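Side-chain contact in glutathione S-transferase (Pseudomonas protegens, PDB 4IKH), which probably transfers glutathione to electrophilic substrates, as a glutathione transferase of the GST superfamily, and binds two glutathione molecules: residues S37-E42 against A184-F189. Sequence-based numbering, arbitrary orientation.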
ATOM      1  N   SER A  37      -6.348 -15.187  -5.317  1.00 38.91           N
ATOM      2  CA  SER A  37      -6.986 -16.487  -5.543  1.00 43.39           C
ATOM      3  C   SER A  37      -7.950 -16.808  -4.415  1.00 49.50           C
ATOM      4  O   SER A  37      -9.026 -17.355  -4.651  1.00 52.92           O
ATOM      5  CB  SER A  37      -5.954 -17.606  -5.706  1.00 37.88           C
ATOM      6  OG  SER A  37      -4.994 -17.581  -4.668  1.00 42.10           O
ATOM      7  N   ILE A  38      -7.571 -16.462  -3.188  1.00 47.51           N
ATOM      8  CA  ILE A  38      -8.492 -16.597  -2.063  1.00 49.68           C
ATOM      9  C   ILE A  38      -9.716 -15.714  -2.276  1.00 51.05           C
ATOM     10  O   ILE A  38     -10.843 -16.159  -2.078  1.00 53.46           O
ATOM     11  CB  ILE A  38      -7.816 -16.255  -0.728  1.00 45.86           C
ATOM     12  CG1 ILE A  38      -6.932 -17.416  -0.277  1.00 54.13           C
ATOM     13  CG2 ILE A  38      -8.849 -15.922   0.339  1.00 40.66           C
ATOM     14  CD1 ILE A  38      -6.206 -17.155   1.014  1.00 62.52           C
HETATM   15  N   MSE A  39      -9.488 -14.473  -2.706  1.00 48.68           N
HETATM   16  CA  MSE A  39     -10.577 -13.542  -2.971  1.00 46.55           C
HETATM   17  C   MSE A  39     -11.584 -14.118  -3.963  1.00 46.90           C
HETATM   18  O   MSE A  39     -12.798 -14.090  -3.728  1.00 50.45           O
HETATM   19  CB  MSE A  39     -10.027 -12.223  -3.516  1.00 47.21           C
HETATM   20  CG  MSE A  39     -11.097 -11.190  -3.801  1.00 49.67           C
HETATM   21 SE   MSE A  39     -12.143 -10.804  -2.203  1.00 56.25          SE
HETATM   22  CE  MSE A  39     -13.313  -9.421  -2.920  1.00 39.55           C
ATOM     23  N   LEU A  40     -11.068 -14.642  -5.073  1.00 42.27           N
ATOM     24  CA  LEU A  40     -11.913 -15.156  -6.141  1.00 44.13           C
ATOM     25  C   LEU A  40     -12.703 -16.377  -5.657  1.00 46.97           C
ATOM     26  O   LEU A  40     -13.884 -16.531  -5.981  1.00 52.99           O
ATOM     27  CB  LEU A  40     -11.067 -15.483  -7.378  1.00 46.23           C
ATOM     28  CG  LEU A  40     -10.489 -14.273  -8.126  1.00 44.45           C
ATOM     29  CD1 LEU A  40      -9.321 -14.651  -9.046  1.00 39.13           C
ATOM     30  CD2 LEU A  40     -11.584 -13.587  -8.919  1.00 46.15           C
ATOM     31  N   GLU A  41     -12.055 -17.226  -4.861  1.00 47.16           N
ATOM     32  CA  GLU A  41     -12.718 -18.392  -4.275  1.00 50.53           C
ATOM     33  C   GLU A  41     -13.817 -17.977  -3.294  1.00 56.34           C
ATOM     34  O   GLU A  41     -14.865 -18.628  -3.209  1.00 66.79           O
ATOM     35  CB  GLU A  41     -11.702 -19.283  -3.549  1.00 52.10           C
ATOM     36  CG  GLU A  41     -10.708 -20.018  -4.450  1.00 54.08           C
ATOM     37  CD  GLU A  41     -11.355 -21.112  -5.281  1.00 61.92           C
ATOM     38  OE1 GLU A  41     -12.322 -21.747  -4.799  1.00 63.14           O
ATOM     39  OE2 GLU A  41     -10.892 -21.336  -6.419  1.00 62.85           O
ATOM     40  N   GLU A  42     -13.568 -16.904  -2.545  1.00 50.89           N
ATOM     41  CA  GLU A  42     -14.523 -16.434  -1.535  1.00 52.69           C
ATOM     42  C   GLU A  42     -15.782 -15.831  -2.149  1.00 54.01           C
ATOM     43  O   GLU A  42     -16.853 -15.923  -1.572  1.00 47.68           O
ATOM     44  CB  GLU A  42     -13.877 -15.393  -0.599  1.00 39.44           C
ATOM     45  CG  GLU A  42     -12.846 -15.945   0.391  1.00 41.82           C
ATOM     46  CD  GLU A  42     -13.479 -16.652   1.580  1.00 49.70           C
ATOM     47  OE1 GLU A  42     -14.727 -16.729   1.644  1.00 48.29           O
ATOM     48  OE2 GLU A  42     -12.722 -17.130   2.452  1.00 52.62           O
ATOM     49  N   ALA A 184      -9.693  -6.867   4.108  1.00 30.47           N
ATOM     50  CA  ALA A 184      -8.570  -6.610   5.015  1.00 30.51           C
ATOM     51  C   ALA A 184      -7.982  -7.909   5.572  1.00 32.04           C
ATOM     52  O   ALA A 184      -6.753  -8.041   5.694  1.00 28.18           O
ATOM     53  CB  ALA A 184      -8.992  -5.681   6.146  1.00 37.75           C
ATOM     54  N   ASP A 185      -8.848  -8.864   5.929  1.00 36.23           N
ATOM     55  CA  ASP A 185      -8.366 -10.149   6.429  1.00 34.72           C
ATOM     56  C   ASP A 185      -7.672 -10.915   5.319  1.00 33.10           C
ATOM     57  O   ASP A 185      -6.605 -11.494   5.518  1.00 31.35           O
ATOM     58  CB  ASP A 185      -9.532 -10.968   6.993  1.00 33.51           C
ATOM     59  CG  ASP A 185     -10.293 -10.208   8.039  1.00 32.38           C
ATOM     60  OD1 ASP A 185      -9.712  -9.975   9.120  1.00 32.65           O
ATOM     61  OD2 ASP A 185     -11.444  -9.804   7.774  1.00 33.42           O
ATOM     62  N   ILE A 186      -8.281 -10.892   4.138  1.00 34.28           N
ATOM     63  CA  ILE A 186      -7.762 -11.613   2.984  1.00 34.89           C
ATOM     64  C   ILE A 186      -6.376 -11.103   2.584  1.00 37.09           C
ATOM     65  O   ILE A 186      -5.530 -11.872   2.130  1.00 34.64           O
ATOM     66  CB  ILE A 186      -8.748 -11.506   1.804  1.00 35.65           C
ATOM     67  CG1 ILE A 186     -10.063 -12.192   2.172  1.00 38.96           C
ATOM     68  CG2 ILE A 186      -8.170 -12.112   0.537  1.00 39.45           C
ATOM     69  CD1 ILE A 186     -11.111 -12.139   1.078  1.00 37.56           C
ATOM     70  N   ALA A 187      -6.138  -9.808   2.776  1.00 35.30           N
ATOM     71  CA  ALA A 187      -4.835  -9.219   2.461  1.00 34.26           C
ATOM     72  C   ALA A 187      -3.796  -9.479   3.555  1.00 30.48           C
ATOM     73  O   ALA A 187      -2.598  -9.620   3.277  1.00 32.63           O
ATOM     74  CB  ALA A 187      -4.981  -7.724   2.214  1.00 26.97           C
ATOM     75  N   THR A 188      -4.248  -9.548   4.802  1.00 32.19           N
ATOM     76  CA  THR A 188      -3.323  -9.586   5.932  1.00 29.29           C
ATOM     77  C   THR A 188      -2.837 -10.992   6.297  1.00 32.48           C
ATOM     78  O   THR A 188      -1.633 -11.226   6.390  1.00 31.11           O
ATOM     79  CB  THR A 188      -3.933  -8.867   7.160  1.00 37.70           C
ATOM     80  OG1 THR A 188      -4.294  -7.525   6.792  1.00 30.30           O
ATOM     81  CG2 THR A 188      -2.941  -8.820   8.314  1.00 40.27           C
ATOM     82  N   PHE A 189      -3.759 -11.928   6.513  1.00 35.21           N
ATOM     83  CA  PHE A 189      -3.360 -13.244   7.027  1.00 37.04           C
ATOM     84  C   PHE A 189      -2.480 -14.166   6.148  1.00 35.42           C
ATOM     85  O   PHE A 189      -1.704 -14.948   6.689  1.00 35.34           O
ATOM     86  CB  PHE A 189      -4.558 -13.956   7.684  1.00 36.58           C
ATOM     87  CG  PHE A 189      -5.095 -13.185   8.847  1.00 37.71           C
ATOM     88  CD1 PHE A 189      -4.439 -13.232  10.067  1.00 33.61           C
ATOM     89  CD2 PHE A 189      -6.184 -12.335   8.701  1.00 32.24           C
ATOM     90  CE1 PHE A 189      -4.881 -12.481  11.131  1.00 33.77           C
ATOM     91  CE2 PHE A 189      -6.627 -11.582   9.754  1.00 37.05           C
ATOM     92  CZ  PHE A 189      -5.973 -11.656  10.974  1.00 38.37           C
TER
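With CG1 beside the backbone N (chi1 -64°) and CD1 fully extended beyond it, Ile-186 reaches across to helix 31-43 with both of its branches. Its CG2 meets CG2 of Ile-38 at 3.9 Å, while its CD1 lies 3.7 Å from SE of Met-39, a selenomethionine. Met-39 places CG opposite its backbone N and then bends at chi2 (57°), a course that brings the selenium in front of the isoleucine methyl. The two approaches differ: the isoleucines slide past one another in opposite senses, whereas Met-39 and Ile-186 cross nearly perpendicularly. One turn on from Ile-38, CG of Glu-42 comes within 4.2 Å of CD1 of Ile-186. This CG methylene makes the contact, while the carboxylate of Glu-42 is held in a salt bridge by Arg-223.

Ile-186 thus touches three residues of segment 37-42, and it contributes 92 of the 158 Å² buried. The axes of segments 37-42 and 184-189 come within 10.2 Å, at an angle of 147° between their N-to-C directions; the CA atoms of Met-39 and Ile-186 approach to 6.9 Å. Leu-106 touches both Met-39 and Ile-186, Leu-96 and Leu-99 of helix 92-103 lie against Met-39, and Val-226 of helix 224-229 packs on Ile-38. The contact thus joins the first helix of the thioredoxin-like domain to the all-helical C-terminal domain, the interdomain seam of the GST fold. Bound glutathione is about 11 Å from the side chain of Ile-186. No hydrogen bond links the segments, so their direct association probably rests on dispersion and the exclusion of water.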